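Local coordinates for MDM10 isoform 1 (Saccharomyces cerevisiae, PDB 7BTX), which serves in the ERMES complex that tethers the endoplasmic reticulum to mitochondria and takes part in late assembly steps of the outer-membrane TOM translocase, at residues Ile39-His44 with Ser62-Ile67; His44-Asn49 with Gln488-Thr493; Ala442-Val447 with Ala483-Gln488. All coordinates share one frame; numbering follows the deposited sequence.

Interaction 1 (Ile39-His44 with Ser62-Ile67); sequences IPSAIH and STRSRI
His44 and Ser62 face each other as an antiparallel, non-hydrogen-bonded pair, and their side chains leave the sheet on the same face. With CG of His44 anti to the backbone N (chi1 -173°), the ring lies beside Ser62, whose CB sits obliquely to it, 3.4 Å from ND1 of His44. Beside this pair, Thr63 N donates to Ile43 O across 3.2 Å, with an angle of 144° at the hydrogen. The same residues also touch through side chains: Thr63 CG2 packs 3.9 Å from Ile43 CB, while its other branch, OG1, lies 3.4 Å from the methyl CB of Ala42. That methyl points toward the turn and also meets Arg64 CG at 3.7 Å. Farther along the arginine, a bend at chi2 brings the guanidinium across Ser41 O, which sits 3.6 Å above its plane and offset toward the rim. Ser62 OG, between the backbone N and the carbonyl carbon (chi1 63°), is directed into its own turn and accepts from Ser65 N over 2.7 Å. Replacing Ser62 with an alanine would probably leave Ser65 N without this acceptor and the 62-65 turn freer to change shape. Serine accepting from the backbone N three residues on is an ST motif, here in the short turn that links the antiparallel strands 55-62 and 68-76 of the beta barrel.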
loop_
_atom_site.group_PDB
_atom_site.type_symbol
_atom_site.label_atom_id
_atom_site.label_comp_id
_atom_site.label_asym_id
_atom_site.label_seq_id
_atom_site.Cartn_x
_atom_site.Cartn_y
_atom_site.Cartn_z
ATOM N N ILE D 39 -12.346 1.809 -21.362
ATOM C CA ILE D 39 -11.801 3.137 -21.098
ATOM C C ILE D 39 -10.773 3.021 -19.980
ATOM O O ILE D 39 -11.042 2.356 -18.970
ATOM C CB ILE D 39 -12.920 4.125 -20.729
ATOM C CG1 ILE D 39 -13.914 4.261 -21.877
ATOM C CG2 ILE D 39 -12.363 5.485 -20.370
ATOM C CD1 ILE D 39 -13.283 4.601 -23.177
ATOM N N PRO D 40 -9.587 3.612 -20.122
ATOM C CA PRO D 40 -8.635 3.631 -19.009
ATOM C C PRO D 40 -9.141 4.491 -17.865
ATOM O O PRO D 40 -9.870 5.464 -18.065
ATOM C CB PRO D 40 -7.372 4.228 -19.638
ATOM C CG PRO D 40 -7.552 4.067 -21.098
ATOM C CD PRO D 40 -9.006 4.191 -21.343
ATOM N N SER D 41 -8.753 4.119 -16.648
ATOM C CA SER D 41 -9.262 4.770 -15.448
ATOM C C SER D 41 -8.194 5.585 -14.727
ATOM O O SER D 41 -8.485 6.243 -13.726
ATOM C CB SER D 41 -9.870 3.741 -14.501
ATOM O OG SER D 41 -8.906 2.776 -14.125
ATOM N N ALA D 42 -6.962 5.565 -15.232
ATOM C CA ALA D 42 -5.847 6.291 -14.638
ATOM C C ALA D 42 -4.758 6.404 -15.692
ATOM O O ALA D 42 -4.856 5.813 -16.770
ATOM C CB ALA D 42 -5.301 5.595 -13.397
ATOM N N ILE D 43 -3.714 7.164 -15.368
ATOM C CA ILE D 43 -2.543 7.222 -16.237
ATOM C C ILE D 43 -1.749 5.938 -16.070
ATOM O O ILE D 43 -1.400 5.551 -14.951
ATOM C CB ILE D 43 -1.683 8.451 -15.918
ATOM C CG1 ILE D 43 -2.565 9.675 -15.690
ATOM C CG2 ILE D 43 -0.691 8.700 -17.033
ATOM C CD1 ILE D 43 -3.284 10.147 -16.923
ATOM N N HIS D 44 -1.462 5.271 -17.183
ATOM C CA HIS D 44 -0.927 3.917 -17.156
ATOM C C HIS D 44 0.184 3.810 -18.183
ATOM O O HIS D 44 -0.035 4.095 -19.361
ATOM C CB HIS D 44 -2.034 2.900 -17.435
ATOM C CG HIS D 44 -1.609 1.477 -17.274
ATOM N ND1 HIS D 44 -1.862 0.752 -16.131
ATOM C CD2 HIS D 44 -0.963 0.638 -18.117
ATOM C CE1 HIS D 44 -1.376 -0.468 -16.269
ATOM N NE2 HIS D 44 -0.827 -0.564 -17.467
ATOM N N SER D 62 0.947 2.083 -13.051
ATOM C CA SER D 62 -0.012 3.161 -13.170
ATOM C C SER D 62 0.107 4.076 -11.963
ATOM O O SER D 62 0.993 3.924 -11.123
ATOM C CB SER D 62 -1.431 2.610 -13.306
ATOM O OG SER D 62 -1.808 1.897 -12.146
ATOM N N THR D 63 -0.788 5.058 -11.893
ATOM C CA THR D 63 -0.911 5.839 -10.670
ATOM C C THR D 63 -1.614 5.032 -9.588
ATOM O O THR D 63 -1.231 5.081 -8.415
ATOM C CB THR D 63 -1.659 7.140 -10.945
ATOM O OG1 THR D 63 -3.019 6.844 -11.272
ATOM C CG2 THR D 63 -1.018 7.888 -12.099
ATOM N N ARG D 64 -2.637 4.270 -9.969
ATOM C CA ARG D 64 -3.389 3.454 -9.024
ATOM C C ARG D 64 -2.578 2.261 -8.541
ATOM O O ARG D 64 -2.652 1.888 -7.366
ATOM C CB ARG D 64 -4.690 2.963 -9.659
ATOM C CG ARG D 64 -5.657 4.063 -10.042
ATOM C CD ARG D 64 -6.490 4.532 -8.861
ATOM N NE ARG D 64 -7.326 5.677 -9.210
ATOM C CZ ARG D 64 -8.517 5.591 -9.794
ATOM N NH1 ARG D 64 -9.200 6.692 -10.070
ATOM N NH2 ARG D 64 -9.031 4.408 -10.101
ATOM N N SER D 65 -1.800 1.663 -9.436
ATOM C CA SER D 65 -1.055 0.455 -9.106
ATOM C C SER D 65 0.413 0.604 -9.481
ATOM O O SER D 65 0.736 1.123 -10.552
ATOM C CB SER D 65 -1.662 -0.757 -9.808
ATOM O OG SER D 65 -0.935 -1.931 -9.501
ATOM N N ARG D 66 1.304 0.151 -8.611
ATOM C CA ARG D 66 2.748 0.286 -8.822
ATOM C C ARG D 66 3.241 -0.831 -9.748
ATOM O O ARG D 66 2.426 -1.523 -10.369
ATOM C CB ARG D 66 3.428 0.366 -7.479
ATOM C CG ARG D 66 2.879 -0.562 -6.428
ATOM C CD ARG D 66 3.406 -0.129 -5.080
ATOM N NE ARG D 66 4.860 -0.197 -5.071
ATOM C CZ ARG D 66 5.645 0.552 -4.308
ATOM N NH1 ARG D 66 5.121 1.447 -3.486
ATOM N NH2 ARG D 66 6.958 0.412 -4.381
ATOM N N ILE D 67 4.564 -0.993 -9.846
ATOM C CA ILE D 67 5.239 -1.738 -10.907
ATOM C C ILE D 67 4.840 -3.209 -10.894
ATOM O O ILE D 67 4.941 -3.885 -9.866
ATOM C CB ILE D 67 6.771 -1.588 -10.791
ATOM C CG1 ILE D 67 7.153 -0.112 -10.889
ATOM C CG2 ILE D 67 7.490 -2.430 -11.838
ATOM C CD1 ILE D 67 8.620 0.153 -11.044
#

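Interaction 2 (His44-Asn49 with Gln488-Thr493); sequences HLQISN and QFQYST
From His44 beside Gln488 to Asn49 beside Thr493 the two backbones run in parallel register, their end-to-end directions only 6° apart. Tyr491 makes two sound bonds: its N donates to Gln46 O at 2.8 Å, and its O accepts from Ser48 N at 2.9 Å, so one residue uses both its backbone groups on the neighbouring strand, as a parallel ladder requires. Toward the two ends the ladder is less regular, since the bonds from Phe489 N to His44 O and from Thr493 N to Ser48 O are both weak. Equivalent side chains stand next to each other. Gln46 and Gln490 both set CG anti to the backbone N and stay extended beyond it, which lays their amides side by side with planes 28° apart and OE1 of Gln46 4.1 Å from OE1 of Gln490. His44 and Gln488 likewise point the same way, the ring and amide planes 43° apart, with His44 CD2 4.0 Å from Gln488 NE2. On the opposite face, Ile47 sends CD1 to the edge of the Tyr491 ring, 3.9 Å from its CD2. Leu45 CD1 meets Phe489 CD1 more distantly, at 4.4 Å. Near the chain terminus, Thr493 CG2 lies 3.7 Å from Asn49 OD1. On their outer edges the strands bond onward, Leu45 and Ile47 with Phe61 and Leu59, Gln490 and Ser492 with Leu439 and Gly437. First and last strands of an otherwise antiparallel barrel thus meet in parallel, the closure known from mitochondrial porins and Tom40.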
loop_
_atom_site.group_PDB
_atom_site.type_symbol
_atom_site.label_atom_id
_atom_site.label_comp_id
_atom_site.label_asym_id
_atom_site.label_seq_id
_atom_site.Cartn_x
_atom_site.Cartn_y
_atom_site.Cartn_z
ATOM N N HIS D 44 -1.462 5.271 -17.183
ATOM C CA HIS D 44 -0.927 3.917 -17.156
ATOM C C HIS D 44 0.184 3.810 -18.183
ATOM O O HIS D 44 -0.035 4.095 -19.361
ATOM C CB HIS D 44 -2.034 2.900 -17.435
ATOM C CG HIS D 44 -1.609 1.477 -17.274
ATOM N ND1 HIS D 44 -1.862 0.752 -16.131
ATOM C CD2 HIS D 44 -0.963 0.638 -18.117
ATOM C CE1 HIS D 44 -1.376 -0.468 -16.269
ATOM N NE2 HIS D 44 -0.827 -0.564 -17.467
ATOM N N LEU D 45 1.373 3.410 -17.746
ATOM C CA LEU D 45 2.515 3.246 -18.629
ATOM C C LEU D 45 2.840 1.768 -18.760
ATOM O O LEU D 45 2.561 0.978 -17.859
ATOM C CB LEU D 45 3.743 4.002 -18.120
ATOM C CG LEU D 45 3.817 5.522 -18.290
ATOM C CD1 LEU D 45 3.021 6.276 -17.236
ATOM C CD2 LEU D 45 5.251 5.979 -18.288
ATOM N N GLN D 46 3.430 1.396 -19.893
ATOM C CA GLN D 46 3.753 0.003 -20.149
ATOM C C GLN D 46 4.887 -0.072 -21.157
ATOM O O GLN D 46 4.879 0.642 -22.154
ATOM C CB GLN D 46 2.534 -0.770 -20.660
ATOM C CG GLN D 46 2.844 -2.178 -21.111
ATOM C CD GLN D 46 1.627 -3.040 -21.230
ATOM O OE1 GLN D 46 0.514 -2.605 -20.954
ATOM N NE2 GLN D 46 1.828 -4.280 -21.643
ATOM N N ILE D 47 5.867 -0.924 -20.883
ATOM C CA ILE D 47 6.946 -1.197 -21.820
ATOM C C ILE D 47 7.100 -2.706 -21.929
ATOM O O ILE D 47 7.082 -3.411 -20.918
ATOM C CB ILE D 47 8.256 -0.498 -21.395
ATOM C CG1 ILE D 47 9.454 -0.991 -22.212
ATOM C CG2 ILE D 47 8.467 -0.594 -19.896
ATOM C CD1 ILE D 47 10.618 -0.059 -22.200
ATOM N N SER D 48 7.190 -3.204 -23.159
ATOM C CA SER D 48 7.316 -4.624 -23.432
ATOM C C SER D 48 8.558 -4.869 -24.274
ATOM O O SER D 48 9.043 -3.981 -24.973
ATOM C CB SER D 48 6.076 -5.166 -24.144
ATOM O OG SER D 48 6.228 -6.539 -24.450
ATOM N N ASN D 49 9.060 -6.095 -24.213
ATOM C CA ASN D 49 10.437 -6.368 -24.598
ATOM C C ASN D 49 10.527 -7.765 -25.196
ATOM O O ASN D 49 9.516 -8.395 -25.508
ATOM C CB ASN D 49 11.352 -6.237 -23.376
ATOM C CG ASN D 49 12.656 -5.591 -23.697
ATOM O OD1 ASN D 49 12.729 -4.689 -24.521
ATOM N ND2 ASN D 49 13.712 -6.069 -23.065
ATOM N N GLN D 488 -3.201 6.139 -21.544
ATOM C CA GLN D 488 -2.469 4.882 -21.531
ATOM C C GLN D 488 -1.297 4.916 -22.499
ATOM O O GLN D 488 -1.471 4.704 -23.700
ATOM C CB GLN D 488 -3.406 3.730 -21.871
ATOM C CG GLN D 488 -2.773 2.367 -21.815
ATOM C CD GLN D 488 -3.708 1.329 -21.254
ATOM O OE1 GLN D 488 -4.802 1.649 -20.799
ATOM N NE2 GLN D 488 -3.282 0.076 -21.275
ATOM N N PHE D 489 -0.102 5.192 -21.991
ATOM C CA PHE D 489 1.096 5.167 -22.810
ATOM C C PHE D 489 1.659 3.753 -22.856
ATOM O O PHE D 489 1.512 2.971 -21.917
ATOM C CB PHE D 489 2.151 6.130 -22.269
ATOM C CG PHE D 489 1.649 7.528 -22.041
ATOM C CD1 PHE D 489 1.149 7.911 -20.806
ATOM C CD2 PHE D 489 1.696 8.465 -23.056
ATOM C CE1 PHE D 489 0.692 9.195 -20.598
ATOM C CE2 PHE D 489 1.242 9.750 -22.851
ATOM C CZ PHE D 489 0.740 10.113 -21.622
ATOM N N GLN D 490 2.320 3.431 -23.963
ATOM C CA GLN D 490 2.737 2.057 -24.190
ATOM C C GLN D 490 3.857 2.032 -25.214
ATOM O O GLN D 490 3.773 2.707 -26.238
ATOM C CB GLN D 490 1.555 1.209 -24.669
ATOM C CG GLN D 490 1.914 -0.138 -25.224
ATOM C CD GLN D 490 0.724 -1.048 -25.269
ATOM O OE1 GLN D 490 -0.239 -0.856 -24.533
ATOM N NE2 GLN D 490 0.776 -2.046 -26.139
ATOM N N TYR D 491 4.903 1.266 -24.926
ATOM C CA TYR D 491 6.011 1.048 -25.840
ATOM C C TYR D 491 6.274 -0.448 -25.943
ATOM O O TYR D 491 6.087 -1.189 -24.979
ATOM C CB TYR D 491 7.265 1.786 -25.366
ATOM C CG TYR D 491 8.467 1.603 -26.249
ATOM C CD1 TYR D 491 8.507 2.155 -27.513
ATOM C CD2 TYR D 491 9.565 0.883 -25.815
ATOM C CE1 TYR D 491 9.604 1.989 -28.327
ATOM C CE2 TYR D 491 10.664 0.710 -26.620
ATOM C CZ TYR D 491 10.677 1.265 -27.874
ATOM O OH TYR D 491 11.772 1.100 -28.682
ATOM N N SER D 492 6.670 -0.901 -27.128
ATOM C CA SER D 492 6.914 -2.319 -27.339
ATOM C C SER D 492 7.891 -2.502 -28.485
ATOM O O SER D 492 7.935 -1.698 -29.416
ATOM C CB SER D 492 5.626 -3.088 -27.638
ATOM O OG SER D 492 4.816 -3.190 -26.483
ATOM N N THR D 493 8.665 -3.574 -28.408
ATOM C CA THR D 493 9.649 -3.874 -29.433
ATOM C C THR D 493 9.795 -5.382 -29.594
ATOM O O THR D 493 9.230 -6.153 -28.822
ATOM C CB THR D 493 11.008 -3.243 -29.101
ATOM O OG1 THR D 493 11.820 -3.206 -30.277
ATOM C CG2 THR D 493 11.721 -4.034 -28.023
ATOM O OXT THR D 493 10.461 -5.872 -30.504
#

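Interaction 3 (Ala442-Val447 with Ala483-Gln488); sequences AGTELV and AKFGIQ
Phe485 and Thr444 are brought together by an extended first torsion of the phenylalanine, CG anti to the backbone N (chi1 -175°), which lays the ring beside the neighbouring strand. From the other side of the contact, Glu445 also sets CG anti to its N (chi1 -172°) and runs straight on to reach Lys484, which itself starts between its backbone N and carbonyl carbon (chi1 52°) and bends again at chi3. Thr444 CB therefore meets the Phe485 ring at its edge and in its plane, 3.7 Å from CD1. Glu445 runs across the aliphatic part of Lys484 at a slant, its OE1 3.3 Å from Lys484 CG, while the charges themselves stay apart, with Glu445 OE1 5.3 Å from Lys484 NZ. Opposite charges at that separation may attract weakly, but they form no salt bridge. The backbone adds a reciprocal pair of bonds: Gly443 N donates to Gly486 O at 2.9 Å, and Gly486 N returns a bond to Gly443 O at 3.0 Å, which makes this an antiparallel hydrogen-bonded pair. Both residues are buried glycines, so at this single bridge strand 439-447 and segment 483-488 meet through main chain alone. Next to it, the methyl of Ala442 comes within 4.4 Å of Ile487 CG2. Toward the other end the match slips by one residue, since Thr444 lies nearest Phe485 but Glu445 nearest Ala483, and the bond from Glu445 N to Ala483 O is weak. On its far edge the strand bonds through Ala442, Thr444 and Leu446 to strand 426-434. Strand 439-447 is thus flanked, after a long connection, by the antiparallel segment that leads to the C-terminal strand, a neighbour pairing typical of an up-and-down beta barrel.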
loop_
_atom_site.group_PDB
_atom_site.type_symbol
_atom_site.label_atom_id
_atom_site.label_comp_id
_atom_site.label_asym_id
_atom_site.label_seq_id
_atom_site.Cartn_x
_atom_site.Cartn_y
_atom_site.Cartn_z
ATOM N N ALA D 442 -5.837 7.656 -25.098
ATOM C CA ALA D 442 -6.600 8.542 -24.230
ATOM C C ALA D 442 -8.085 8.255 -24.380
ATOM O O ALA D 442 -8.570 8.028 -25.489
ATOM C CB ALA D 442 -6.319 10.005 -24.561
ATOM N N GLY D 443 -8.808 8.269 -23.266
ATOM C CA GLY D 443 -10.223 7.976 -23.321
ATOM C C GLY D 443 -11.011 8.410 -22.108
ATOM O O GLY D 443 -10.529 8.304 -20.981
ATOM N N THR D 444 -12.233 8.888 -22.319
ATOM C CA THR D 444 -13.089 9.358 -21.241
ATOM C C THR D 444 -14.479 8.756 -21.370
ATOM O O THR D 444 -14.838 8.167 -22.390
ATOM C CB THR D 444 -13.193 10.885 -21.226
ATOM O OG1 THR D 444 -13.961 11.296 -20.091
ATOM C CG2 THR D 444 -13.864 11.384 -22.481
ATOM N N GLU D 445 -15.258 8.916 -20.309
ATOM C CA GLU D 445 -16.650 8.502 -20.273
ATOM C C GLU D 445 -17.464 9.630 -19.660
ATOM O O GLU D 445 -17.002 10.301 -18.737
ATOM C CB GLU D 445 -16.825 7.216 -19.465
ATOM C CG GLU D 445 -18.214 6.625 -19.537
ATOM C CD GLU D 445 -18.363 5.376 -18.702
ATOM O OE1 GLU D 445 -17.450 5.078 -17.911
ATOM O OE2 GLU D 445 -19.393 4.686 -18.838
ATOM N N LEU D 446 -18.654 9.869 -20.188
ATOM C CA LEU D 446 -19.536 10.887 -19.648
ATOM C C LEU D 446 -20.824 10.229 -19.181
ATOM O O LEU D 446 -21.166 9.132 -19.612
ATOM C CB LEU D 446 -19.830 11.971 -20.687
ATOM C CG LEU D 446 -18.618 12.500 -21.453
ATOM C CD1 LEU D 446 -19.036 13.523 -22.478
ATOM C CD2 LEU D 446 -17.614 13.102 -20.509
ATOM N N VAL D 447 -21.523 10.890 -18.263
ATOM C CA VAL D 447 -22.829 10.444 -17.791
ATOM C C VAL D 447 -23.771 11.634 -17.865
ATOM O O VAL D 447 -23.508 12.674 -17.255
ATOM C CB VAL D 447 -22.771 9.880 -16.359
ATOM C CG1 VAL D 447 -24.164 9.640 -15.836
ATOM C CG2 VAL D 447 -21.983 8.589 -16.323
ATOM N N ALA D 483 -17.029 10.847 -15.688
ATOM C CA ALA D 483 -16.496 9.745 -14.903
ATOM C C ALA D 483 -15.377 9.036 -15.658
ATOM O O ALA D 483 -15.441 8.872 -16.875
ATOM C CB ALA D 483 -17.603 8.753 -14.560
ATOM N N LYS D 484 -14.357 8.601 -14.914
ATOM C CA LYS D 484 -13.193 7.814 -15.346
ATOM C C LYS D 484 -12.503 8.264 -16.637
ATOM O O LYS D 484 -12.535 7.566 -17.652
ATOM C CB LYS D 484 -13.510 6.300 -15.408
ATOM C CG LYS D 484 -14.715 5.757 -16.174
ATOM C CD LYS D 484 -14.795 4.248 -16.036
ATOM C CE LYS D 484 -13.480 3.578 -16.407
ATOM N NZ LYS D 484 -13.438 2.150 -15.988
ATOM N N PHE D 485 -11.878 9.434 -16.611
ATOM C CA PHE D 485 -10.868 9.767 -17.604
ATOM C C PHE D 485 -9.646 8.860 -17.436
ATOM O O PHE D 485 -9.388 8.322 -16.358
ATOM C CB PHE D 485 -10.468 11.241 -17.469
ATOM C CG PHE D 485 -9.521 11.723 -18.534
ATOM C CD1 PHE D 485 -9.955 11.916 -19.837
ATOM C CD2 PHE D 485 -8.189 11.968 -18.233
ATOM C CE1 PHE D 485 -9.086 12.352 -20.818
ATOM C CE2 PHE D 485 -7.314 12.405 -19.209
ATOM C CZ PHE D 485 -7.764 12.597 -20.503
ATOM N N GLY D 486 -8.893 8.683 -18.519
ATOM C CA GLY D 486 -7.664 7.916 -18.449
ATOM C C GLY D 486 -6.789 7.996 -19.682
ATOM O O GLY D 486 -7.294 8.077 -20.800
ATOM N N ILE D 487 -5.474 7.990 -19.490
ATOM C CA ILE D 487 -4.515 7.945 -20.584
ATOM C C ILE D 487 -3.698 6.662 -20.426
ATOM O O ILE D 487 -3.544 6.134 -19.328
ATOM C CB ILE D 487 -3.617 9.206 -20.620
ATOM C CG1 ILE D 487 -4.465 10.464 -20.462
ATOM C CG2 ILE D 487 -2.893 9.360 -21.942
ATOM C CD1 ILE D 487 -3.670 11.738 -20.332
ATOM N N GLN D 488 -3.201 6.139 -21.544
ATOM C CA GLN D 488 -2.469 4.882 -21.531
ATOM C C GLN D 488 -1.297 4.916 -22.499
ATOM O O GLN D 488 -1.471 4.704 -23.700
ATOM C CB GLN D 488 -3.406 3.730 -21.871
ATOM C CG GLN D 488 -2.773 2.367 -21.815
ATOM C CD GLN D 488 -3.708 1.329 -21.254
ATOM O OE1 GLN D 488 -4.802 1.649 -20.799
ATOM N NE2 GLN D 488 -3.282 0.076 -21.275
#

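Interactions 2 and 3 form the seam where the barrel closes, and interaction 1 lies beside it. Interactions 1 and 2 are at the surface and share His44; interaction 3 is partly buried and shares Gln488 with interaction 2. The C-terminal segment pairs antiparallel with strand 439-447 on one edge and, in its later residues, parallel with strand 44-48 on the other. A probable hydrogen bond from His44 N to Ile487 O, 3.1 Å long, ties the two contacts together, and Ile39 CG2 packs on Gly443 O. Chemistry follows position: a serine-stabilised turn in interaction 1, matched polar and apolar side chains along interaction 2, and a glycine-to-glycine main-chain bridge in interaction 3.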